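Local atomic coordinates of putative polysaccharide biosynthesis protein with aminopeptidase-like domain (Clostridium acetobutylicum, PDB entry 3K9T), a protein that probably takes part in making modified polysaccharides, binds one zinc ion per subunit and is not expected to have peptidase activity. Residues P226-I229 / G230-W234; S236-E239 / D240-K243; D341-K344 / T345-V349; M414-R417 / R418-A422. All coordinates share one frame; numbering follows the deposited sequence.

Each contact joins neighbouring turns of one continuous chain segment. Interactions 1 and 3 are buried, interaction 4 is partly buried, and interaction 2 lies at the surface. Interaction 1 opens helix 229-237 and interaction 2 follows its end; the two touch where W234 CZ3 lies 4.1 Å from L242 CD2. The chemistry follows the setting: in both buried contacts a threonine hydroxyl bonds back to its own helix, whereas interaction 2 relies on backbone bonds between residues three apart and on waters, and interaction 4 adds arginine contacts to an N-cap and regular helical bonds. Interactions 3 and 4 join the aminopeptidase-like and winged helix-turn-helix regions through the E348 OE2-R417 NE salt bridge, 2.9 Å.

Interaction 1: P226-I229 / G230-W234; sequences PETI and GSITW. With IMD (imidazole), chain E.
I229 and T233 meet in the first turn of helix 229-237, at the turn that leads from strand 219-225 into the helix within the aminopeptidase-like fold. This is the tight part. I229 O accepts two bonds from T233, one from N at 2.9 Å and one from OG1 at 2.6 Å, and the two donors reach it from opposite faces of the carbonyl plane. The hydroxyl can do so because OG1 stands anti to the carbonyl carbon of T233 (chi1 -59°), beside its own N. One residue earlier, T228 O takes I232 N at 3.0 Å nearly along the C=O axis. Before the helix proper, P226 O receives only a weak bond from G230 N, while P226 CG rests 3.7 Å from G230 CA.

The more exposed side belongs to T228 and E227. T228 occupies the N-cap position but makes no capping bond with its side chain, which also packs on W65 and Q301; its CG2 lies alongside I232 CD1 at 4.0 Å, the two side chains pointing the same way. The E227 side chain leaves the helix start and ends near the metal site, about 6 Å from the zinc ion and about 5 Å from the side chain of the zinc ligand H190. There E227 OE2 bonds to S297 and accepts a hydrogen bond from N1 of an imidazole, probably from the crystallisation liquor, at 2.6 Å.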
loop_
_atom_site.group_PDB
_atom_site.type_symbol
_atom_site.label_atom_id
_atom_site.label_comp_id
_atom_site.label_asym_id
_atom_site.label_seq_id
_atom_site.Cartn_x
_atom_site.Cartn_y
_atom_site.Cartn_z
ATOM N N PRO A 226 -1.201 13.860 -37.632
ATOM C CA PRO A 226 -2.093 14.774 -36.907
ATOM C C PRO A 226 -2.673 14.106 -35.687
ATOM O O PRO A 226 -2.964 12.901 -35.740
ATOM C CB PRO A 226 -3.237 15.032 -37.917
ATOM C CG PRO A 226 -3.154 13.927 -38.930
ATOM C CD PRO A 226 -1.674 13.619 -39.005
ATOM N N GLU A 227 -2.911 14.873 -34.622
ATOM C CA GLU A 227 -3.493 14.283 -33.425
ATOM C C GLU A 227 -4.868 13.654 -33.672
ATOM O O GLU A 227 -5.655 14.116 -34.489
ATOM C CB GLU A 227 -3.579 15.278 -32.265
ATOM C CG GLU A 227 -3.821 14.571 -30.901
ATOM C CD GLU A 227 -3.870 15.522 -29.721
ATOM O OE1 GLU A 227 -4.681 16.450 -29.774
ATOM O OE2 GLU A 227 -3.130 15.330 -28.726
ATOM N N THR A 228 -5.127 12.581 -32.935
ATOM C CA THR A 228 -6.376 11.870 -32.961
ATOM C C THR A 228 -6.622 11.210 -34.298
ATOM O O THR A 228 -6.462 10.016 -34.394
ATOM C CB THR A 228 -7.585 12.744 -32.443
ATOM O OG1 THR A 228 -7.324 13.043 -31.086
ATOM C CG2 THR A 228 -8.931 12.004 -32.483
ATOM N N ILE A 229 -7.014 11.979 -35.305
ATOM C CA ILE A 229 -7.315 11.419 -36.636
ATOM C C ILE A 229 -6.106 10.681 -37.267
ATOM O O ILE A 229 -6.265 9.618 -37.910
ATOM C CB ILE A 229 -7.921 12.493 -37.596
ATOM C CG1 ILE A 229 -8.362 11.841 -38.906
ATOM C CG2 ILE A 229 -6.961 13.675 -37.820
ATOM C CD1 ILE A 229 -9.404 10.695 -38.721
ATOM N N GLY A 230 -4.905 11.217 -37.040
ATOM C CA GLY A 230 -3.680 10.588 -37.546
ATOM C C GLY A 230 -3.370 9.267 -36.883
ATOM O O GLY A 230 -3.173 8.299 -37.555
ATOM N N SER A 231 -3.356 9.221 -35.556
ATOM C CA SER A 231 -3.118 7.957 -34.835
ATOM C C SER A 231 -4.173 6.894 -35.136
ATOM O O SER A 231 -3.841 5.711 -35.296
ATOM C CB SER A 231 -2.978 8.184 -33.328
ATOM O OG SER A 231 -4.133 8.742 -32.747
ATOM N N ILE A 232 -5.435 7.310 -35.242
ATOM C CA ILE A 232 -6.527 6.374 -35.614
ATOM C C ILE A 232 -6.264 5.839 -37.027
ATOM O O ILE A 232 -6.299 4.640 -37.248
ATOM C CB ILE A 232 -7.932 7.032 -35.512
ATOM C CG1 ILE A 232 -8.214 7.463 -34.062
ATOM C CG2 ILE A 232 -9.037 6.044 -35.974
ATOM C CD1 ILE A 232 -9.487 8.297 -33.883
ATOM N N THR A 233 -5.935 6.731 -37.963
ATOM C CA THR A 233 -5.576 6.312 -39.312
ATOM C C THR A 233 -4.412 5.326 -39.336
ATOM O O THR A 233 -4.467 4.305 -40.042
ATOM C CB THR A 233 -5.237 7.508 -40.189
ATOM O OG1 THR A 233 -6.382 8.374 -40.233
ATOM C CG2 THR A 233 -4.833 7.055 -41.624
ATOM N N TRP A 234 -3.375 5.612 -38.557
ATOM C CA TRP A 234 -2.226 4.747 -38.540
ATOM C C TRP A 234 -2.580 3.381 -37.979
ATOM O O TRP A 234 -2.216 2.360 -38.563
ATOM C CB TRP A 234 -1.071 5.356 -37.761
ATOM C CG TRP A 234 0.132 4.499 -37.827
ATOM C CD1 TRP A 234 1.080 4.467 -38.829
ATOM C CD2 TRP A 234 0.503 3.508 -36.892
ATOM N NE1 TRP A 234 2.028 3.517 -38.552
ATOM C CE2 TRP A 234 1.692 2.896 -37.378
ATOM C CE3 TRP A 234 -0.065 3.047 -35.701
ATOM C CZ2 TRP A 234 2.334 1.866 -36.695
ATOM C CZ3 TRP A 234 0.579 2.021 -35.015
ATOM C CH2 TRP A 234 1.769 1.447 -35.518
HETATM N N1 IMD E . -3.311 17.538 -27.302
HETATM C C2 IMD E . -2.901 18.445 -28.217
HETATM N N3 IMD E . -3.032 19.660 -27.692
HETATM C C4 IMD E . -3.501 19.536 -26.435
HETATM C C5 IMD E . -3.677 18.186 -26.186
#

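Interaction 2: S236-E239 / D240-K243; sequences SRNE and DKLK
D240 folds back over N238 at the turn that ends helix 229-237. Its CG lies between the backbone N and the carbonyl carbon (chi1 55°), which brings D240 OD1 to 3.4 Å from N238 CA. K241 follows with a backbone bond: its N donates to N238 O at 2.9 Å, coming from above the carbonyl plane, 58° out of it. The K241 side chain crosses that of N238, with K241 CD 3.2 Å from N238 OD1. A water joins the two ends further out, donating to N238 OD1 at 2.6 Å and accepting only weakly from K241 NZ. At L242 the backbone N reaches E239 O at 3.2 Å, again well above the carbonyl plane, and L242 CG approaches the same oxygen. Both backbone bonds span three residues; D240-K243 have helical backbone angles but lack the regular bonds of a helix. K243 N completes the turn through a second water, which donates to E239 O at 2.6 Å.

N238 ND2 donates to W234 O and so ties the turn to helix 229-237, and E239 OE1 forms a salt bridge with K365 of the second subunit. L242 packs on W234 and L235 of that helix and on I307, just before the chain enters strand 245-250.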
loop_
_atom_site.group_PDB
_atom_site.type_symbol
_atom_site.label_atom_id
_atom_site.label_comp_id
_atom_site.label_asym_id
_atom_site.label_seq_id
_atom_site.Cartn_x
_atom_site.Cartn_y
_atom_site.Cartn_z
ATOM N N SER A 236 -5.430 1.980 -37.958
ATOM C CA SER A 236 -6.348 1.282 -38.868
ATOM C C SER A 236 -5.567 0.647 -40.013
ATOM O O SER A 236 -6.029 -0.281 -40.637
ATOM C CB SER A 236 -7.462 2.215 -39.419
ATOM O OG SER A 236 -6.999 3.088 -40.448
ATOM N N ARG A 237 -4.375 1.154 -40.270
ATOM C CA ARG A 237 -3.563 0.647 -41.363
ATOM C C ARG A 237 -2.456 -0.287 -40.904
ATOM O O ARG A 237 -1.719 -0.792 -41.738
ATOM C CB ARG A 237 -3.000 1.843 -42.152
ATOM C CG ARG A 237 -4.101 2.574 -42.954
ATOM C CD ARG A 237 -3.803 4.035 -43.216
ATOM N NE ARG A 237 -2.559 4.187 -43.945
ATOM C CZ ARG A 237 -2.417 4.045 -45.257
ATOM N NH1 ARG A 237 -3.457 3.740 -46.034
ATOM N NH2 ARG A 237 -1.217 4.195 -45.794
ATOM N N ASN A 238 -2.364 -0.563 -39.602
ATOM C CA ASN A 238 -1.247 -1.343 -39.074
ATOM C C ASN A 238 -1.634 -2.341 -37.971
ATOM O O ASN A 238 -0.854 -2.603 -37.042
ATOM C CB ASN A 238 -0.170 -0.359 -38.578
ATOM C CG ASN A 238 0.466 0.427 -39.707
ATOM O OD1 ASN A 238 1.299 -0.097 -40.423
ATOM N ND2 ASN A 238 0.090 1.701 -39.854
ATOM N N GLU A 239 -2.842 -2.895 -38.044
ATOM C CA GLU A 239 -3.288 -3.836 -37.000
ATOM C C GLU A 239 -2.321 -5.017 -36.877
ATOM O O GLU A 239 -2.033 -5.468 -35.773
ATOM C CB GLU A 239 -4.734 -4.306 -37.209
ATOM C CG GLU A 239 -5.762 -3.203 -37.068
ATOM C CD GLU A 239 -7.184 -3.738 -36.955
ATOM O OE1 GLU A 239 -7.580 -4.194 -35.858
ATOM O OE2 GLU A 239 -7.920 -3.674 -37.959
ATOM N N ASP A 240 -1.807 -5.467 -38.017
ATOM C CA ASP A 240 -0.811 -6.541 -38.093
ATOM C C ASP A 240 0.461 -6.292 -37.277
ATOM O O ASP A 240 1.096 -7.233 -36.839
ATOM C CB ASP A 240 -0.401 -6.766 -39.558
ATOM C CG ASP A 240 0.097 -5.478 -40.246
ATOM O OD1 ASP A 240 -0.679 -4.507 -40.312
ATOM O OD2 ASP A 240 1.244 -5.444 -40.740
ATOM N N LYS A 241 0.822 -5.029 -37.086
ATOM C CA LYS A 241 2.051 -4.616 -36.380
ATOM C C LYS A 241 1.903 -4.431 -34.874
ATOM O O LYS A 241 2.907 -4.379 -34.159
ATOM C CB LYS A 241 2.572 -3.289 -36.987
ATOM C CG LYS A 241 3.290 -3.507 -38.325
ATOM C CD LYS A 241 3.294 -2.279 -39.185
ATOM C CE LYS A 241 3.370 -2.625 -40.683
ATOM N NZ LYS A 241 4.695 -2.326 -41.341
ATOM N N LEU A 242 0.674 -4.336 -34.382
ATOM C CA LEU A 242 0.442 -4.042 -32.967
ATOM C C LEU A 242 0.979 -5.090 -32.024
ATOM O O LEU A 242 1.450 -4.769 -30.935
ATOM C CB LEU A 242 -1.044 -3.845 -32.683
ATOM C CG LEU A 242 -1.764 -2.795 -33.523
ATOM C CD1 LEU A 242 -3.141 -2.501 -32.914
ATOM C CD2 LEU A 242 -0.919 -1.545 -33.634
ATOM N N LYS A 243 0.918 -6.351 -32.415
ATOM C CA LYS A 243 1.441 -7.418 -31.545
ATOM C C LYS A 243 2.935 -7.246 -31.155
ATOM O O LYS A 243 3.363 -7.774 -30.161
ATOM C CB LYS A 243 1.195 -8.800 -32.194
ATOM C CG LYS A 243 1.954 -9.012 -33.514
ATOM C CD LYS A 243 1.503 -10.285 -34.232
ATOM C CE LYS A 243 2.303 -10.527 -35.502
ATOM N NZ LYS A 243 3.774 -10.574 -35.197
HETATM O O HOH W 1 3.718 0.798 -40.917
HETATM O O HOH W 2 -0.782 -7.315 -34.452
#

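Interaction 3: D341-K344 / T345-V349; sequences DSYK and TYLEV
L347 lays its CD1 over one face of the Y343 ring, offset toward the rim near CZ, which it approaches to 3.6 Å. The evidence for a CH-pi contact is a distance of 4.0 Å from L347 CD1 to the centroid of the Y343 ring, 27° off the ring normal. Y343 CG runs anti to its own backbone N (chi1 162°), and this carries the ring along the helix to the leucine one turn on. Y346 meets the previous turn differently: S342 O lies in the plane of its ring, at the edge, 3.2 Å from Y346 CD1. T345 uses two donors on one acceptor, N at 2.9 Å and OG1 at 2.8 Å from D341 O, arriving from opposite faces of the carbonyl plane.

These are contacts between successive turns of helix 336-355, a helix of the aminopeptidase-like region that packs through Y343 against helices 12-26 and 194-211. Y346 touches the latter while its OH bonds to L314 O. The chemistry implies that the buried T345 hydroxyl is satisfied by its own helix through the shared carbonyl, while the charge of D341 is probably balanced by K260 and R316, which both form salt bridges with its OD2.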
loop_
_atom_site.group_PDB
_atom_site.type_symbol
_atom_site.label_atom_id
_atom_site.label_comp_id
_atom_site.label_asym_id
_atom_site.label_seq_id
_atom_site.Cartn_x
_atom_site.Cartn_y
_atom_site.Cartn_z
ATOM N N ASP A 341 17.385 18.920 -21.903
ATOM C CA ASP A 341 17.091 17.995 -20.815
ATOM C C ASP A 341 16.055 16.955 -21.202
ATOM O O ASP A 341 16.163 15.790 -20.825
ATOM C CB ASP A 341 16.626 18.726 -19.565
ATOM C CG ASP A 341 16.390 17.777 -18.396
ATOM O OD1 ASP A 341 17.374 17.342 -17.761
ATOM O OD2 ASP A 341 15.216 17.459 -18.120
ATOM N N SER A 342 15.017 17.372 -21.905
ATOM C CA SER A 342 14.035 16.402 -22.395
ATOM C C SER A 342 14.691 15.360 -23.333
ATOM O O SER A 342 14.402 14.189 -23.270
ATOM C CB SER A 342 12.907 17.124 -23.107
ATOM O OG SER A 342 12.238 18.009 -22.222
ATOM N N TYR A 343 15.599 15.796 -24.188
ATOM C CA TYR A 343 16.266 14.890 -25.118
ATOM C C TYR A 343 17.166 13.895 -24.382
ATOM O O TYR A 343 17.134 12.708 -24.652
ATOM C CB TYR A 343 17.038 15.741 -26.097
ATOM C CG TYR A 343 18.133 15.092 -26.898
ATOM C CD1 TYR A 343 17.856 14.430 -28.084
ATOM C CD2 TYR A 343 19.463 15.238 -26.522
ATOM C CE1 TYR A 343 18.861 13.889 -28.847
ATOM C CE2 TYR A 343 20.488 14.683 -27.287
ATOM C CZ TYR A 343 20.175 14.022 -28.449
ATOM O OH TYR A 343 21.170 13.492 -29.222
ATOM N N LYS A 344 17.965 14.412 -23.461
ATOM C CA LYS A 344 18.801 13.605 -22.576
ATOM C C LYS A 344 17.944 12.552 -21.834
ATOM O O LYS A 344 18.308 11.364 -21.732
ATOM C CB LYS A 344 19.536 14.566 -21.612
ATOM C CG LYS A 344 20.286 13.960 -20.439
ATOM C CD LYS A 344 21.417 14.898 -19.957
ATOM C CE LYS A 344 20.995 15.888 -18.886
ATOM N NZ LYS A 344 20.907 15.226 -17.569
ATOM N N THR A 345 16.778 12.962 -21.353
ATOM C CA THR A 345 15.937 12.051 -20.565
ATOM C C THR A 345 15.371 10.917 -21.443
ATOM O O THR A 345 15.358 9.736 -21.060
ATOM C CB THR A 345 14.844 12.789 -19.801
ATOM O OG1 THR A 345 15.416 13.854 -18.987
ATOM C CG2 THR A 345 14.076 11.798 -18.942
ATOM N N TYR A 346 14.911 11.285 -22.622
ATOM C CA TYR A 346 14.421 10.312 -23.573
ATOM C C TYR A 346 15.538 9.339 -23.912
ATOM O O TYR A 346 15.306 8.132 -23.959
ATOM C CB TYR A 346 13.838 10.985 -24.853
ATOM C CG TYR A 346 12.340 11.288 -24.790
ATOM C CD1 TYR A 346 11.845 12.371 -24.075
ATOM C CD2 TYR A 346 11.421 10.507 -25.489
ATOM C CE1 TYR A 346 10.473 12.644 -24.048
ATOM C CE2 TYR A 346 10.054 10.769 -25.467
ATOM C CZ TYR A 346 9.579 11.824 -24.738
ATOM O OH TYR A 346 8.216 12.092 -24.714
ATOM N N LEU A 347 16.749 9.838 -24.159
ATOM C CA LEU A 347 17.867 8.938 -24.465
ATOM C C LEU A 347 18.177 7.985 -23.289
ATOM O O LEU A 347 18.526 6.810 -23.494
ATOM C CB LEU A 347 19.115 9.740 -24.877
ATOM C CG LEU A 347 19.088 10.424 -26.254
ATOM C CD1 LEU A 347 20.454 10.967 -26.598
ATOM C CD2 LEU A 347 18.629 9.451 -27.345
ATOM N N GLU A 348 18.054 8.492 -22.063
ATOM C CA GLU A 348 18.324 7.682 -20.860
ATOM C C GLU A 348 17.257 6.609 -20.701
ATOM O O GLU A 348 17.532 5.471 -20.273
ATOM C CB GLU A 348 18.357 8.560 -19.605
ATOM C CG GLU A 348 18.940 7.852 -18.363
ATOM C CD GLU A 348 20.354 7.388 -18.578
ATOM O OE1 GLU A 348 21.106 8.115 -19.265
ATOM O OE2 GLU A 348 20.724 6.302 -18.069
ATOM N N VAL A 349 16.024 6.996 -21.014
ATOM C CA VAL A 349 14.944 6.046 -21.050
ATOM C C VAL A 349 15.285 4.926 -22.033
ATOM O O VAL A 349 15.167 3.752 -21.664
ATOM C CB VAL A 349 13.612 6.715 -21.362
ATOM C CG1 VAL A 349 12.551 5.686 -21.766
ATOM C CG2 VAL A 349 13.182 7.516 -20.158
#

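Interaction 4: M414-R417 / R418-A422; sequences MEFR and RIKYA
M414 and R418 cross at the start of helix 416-428, in the permutated winged helix-turn-helix region. Their contact is one of packing: the methyl CE of M414, a selenomethionine, sits over one face of the R418 guanidinium, toward its rim, and lies 3.4 Å from R418 NH2. M414 reaches there because its chain is extended beyond CG. Its SE also touches I419 CD1 at 3.8 Å. Around this packing, I419 rests on helices 389-398 and 405-412, and R418 NE forms a salt bridge with D388.

Capping and backbone bonds form the second group. E415 is the N-cap residue; its OE2 accepts a bond from R417 N at 2.9 Å, met from above the carboxylate plane. E415 O receives R418 N and I419 N only weakly. Regular helical bonding is clear from F416 O, which takes K420 N at 3.0 Å, and from R417 O, which takes Y421 N at 2.9 Å.

Polar side-chain bonds make up the third group. R417 and Y421 lie side by side, with guanidinium and ring planes 55° apart. Helices 5-10 and 336-355 meet the winged helix-turn-helix region here: R417 NH1 also bonds to N6, its guanidinium makes a cation-pi contact with the Y351 ring, and Y421 OH also bonds to E3. Between the two side chains themselves, R417 NH1 donates to Y421 OH at 2.9 Å, with the oxygen only 7° out of the guanidinium plane.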
loop_
_atom_site.group_PDB
_atom_site.type_symbol
_atom_site.label_atom_id
_atom_site.label_comp_id
_atom_site.label_asym_id
_atom_site.label_seq_id
_atom_site.Cartn_x
_atom_site.Cartn_y
_atom_site.Cartn_z
HETATM N N MSE A 414 18.820 1.663 -5.875
HETATM C CA MSE A 414 19.971 2.243 -6.539
HETATM C C MSE A 414 19.598 2.665 -7.948
HETATM O O MSE A 414 18.633 2.181 -8.539
HETATM C CB MSE A 414 21.172 1.285 -6.551
HETATM C CG MSE A 414 21.691 0.877 -5.181
HETATM SE SE MSE A 414 23.107 -0.394 -5.390
HETATM C CE MSE A 414 23.932 -0.379 -3.674
ATOM N N GLU A 415 20.389 3.590 -8.457
ATOM C CA GLU A 415 20.287 4.053 -9.808
ATOM C C GLU A 415 20.561 2.929 -10.835
ATOM O O GLU A 415 21.404 2.059 -10.638
ATOM C CB GLU A 415 21.263 5.203 -9.978
ATOM C CG GLU A 415 20.970 6.055 -11.163
ATOM C CD GLU A 415 21.909 5.789 -12.255
ATOM O OE1 GLU A 415 23.116 5.855 -11.946
ATOM O OE2 GLU A 415 21.443 5.537 -13.393
ATOM N N PHE A 416 19.849 2.981 -11.949
ATOM C CA PHE A 416 19.892 1.912 -12.918
ATOM C C PHE A 416 21.287 1.659 -13.482
ATOM O O PHE A 416 21.733 0.521 -13.512
ATOM C CB PHE A 416 18.886 2.146 -14.053
ATOM C CG PHE A 416 18.900 1.032 -15.101
ATOM C CD1 PHE A 416 18.188 -0.126 -14.918
ATOM C CD2 PHE A 416 19.673 1.143 -16.239
ATOM C CE1 PHE A 416 18.230 -1.128 -15.860
ATOM C CE2 PHE A 416 19.729 0.143 -17.178
ATOM C CZ PHE A 416 19.023 -0.991 -16.992
ATOM N N ARG A 417 21.992 2.692 -13.929
ATOM C CA ARG A 417 23.333 2.461 -14.464
ATOM C C ARG A 417 24.294 1.793 -13.483
ATOM O O ARG A 417 25.162 1.049 -13.885
ATOM C CB ARG A 417 23.939 3.734 -14.996
ATOM C CG ARG A 417 23.242 4.250 -16.232
ATOM C CD ARG A 417 24.214 4.933 -17.124
ATOM N NE ARG A 417 23.566 5.605 -18.240
ATOM C CZ ARG A 417 24.142 5.817 -19.422
ATOM N NH1 ARG A 417 25.383 5.378 -19.666
ATOM N NH2 ARG A 417 23.469 6.464 -20.368
ATOM N N ARG A 418 24.138 2.060 -12.198
ATOM C CA ARG A 418 24.988 1.428 -11.184
ATOM C C ARG A 418 24.825 -0.095 -11.172
ATOM O O ARG A 418 25.789 -0.871 -11.071
ATOM C CB ARG A 418 24.589 1.962 -9.830
ATOM C CG ARG A 418 25.651 1.874 -8.836
ATOM C CD ARG A 418 25.250 2.596 -7.593
ATOM N NE ARG A 418 26.044 2.062 -6.514
ATOM C CZ ARG A 418 25.740 2.159 -5.235
ATOM N NH1 ARG A 418 24.632 2.781 -4.871
ATOM N NH2 ARG A 418 26.560 1.620 -4.325
ATOM N N ILE A 419 23.574 -0.503 -11.280
ATOM C CA ILE A 419 23.226 -1.895 -11.366
ATOM C C ILE A 419 23.756 -2.482 -12.670
ATOM O O ILE A 419 24.329 -3.547 -12.662
ATOM C CB ILE A 419 21.711 -2.066 -11.215
ATOM C CG1 ILE A 419 21.273 -1.525 -9.825
ATOM C CG2 ILE A 419 21.324 -3.503 -11.451
ATOM C CD1 ILE A 419 22.040 -2.075 -8.654
ATOM N N LYS A 420 23.609 -1.746 -13.766
ATOM C CA LYS A 420 24.004 -2.209 -15.090
ATOM C C LYS A 420 25.494 -2.473 -15.189
ATOM O O LYS A 420 25.944 -3.522 -15.677
ATOM C CB LYS A 420 23.592 -1.156 -16.127
ATOM C CG LYS A 420 23.638 -1.625 -17.571
ATOM C CD LYS A 420 25.029 -1.493 -18.191
ATOM C CE LYS A 420 24.983 -1.702 -19.696
ATOM N NZ LYS A 420 26.345 -1.808 -20.277
ATOM N N TYR A 421 26.266 -1.509 -14.719
ATOM C CA TYR A 421 27.698 -1.628 -14.756
ATOM C C TYR A 421 28.177 -2.702 -13.781
ATOM O O TYR A 421 29.167 -3.380 -14.052
ATOM C CB TYR A 421 28.356 -0.278 -14.477
ATOM C CG TYR A 421 28.085 0.763 -15.531
ATOM C CD1 TYR A 421 28.195 0.451 -16.890
ATOM C CD2 TYR A 421 27.779 2.082 -15.179
ATOM C CE1 TYR A 421 27.961 1.402 -17.859
ATOM C CE2 TYR A 421 27.526 3.055 -16.157
ATOM C CZ TYR A 421 27.624 2.713 -17.492
ATOM O OH TYR A 421 27.374 3.666 -18.459
ATOM N N ALA A 422 27.461 -2.890 -12.671
ATOM C CA ALA A 422 27.817 -3.966 -11.748
ATOM C C ALA A 422 27.614 -5.317 -12.447
ATOM O O ALA A 422 28.488 -6.177 -12.405
ATOM C CB ALA A 422 27.040 -3.854 -10.417
#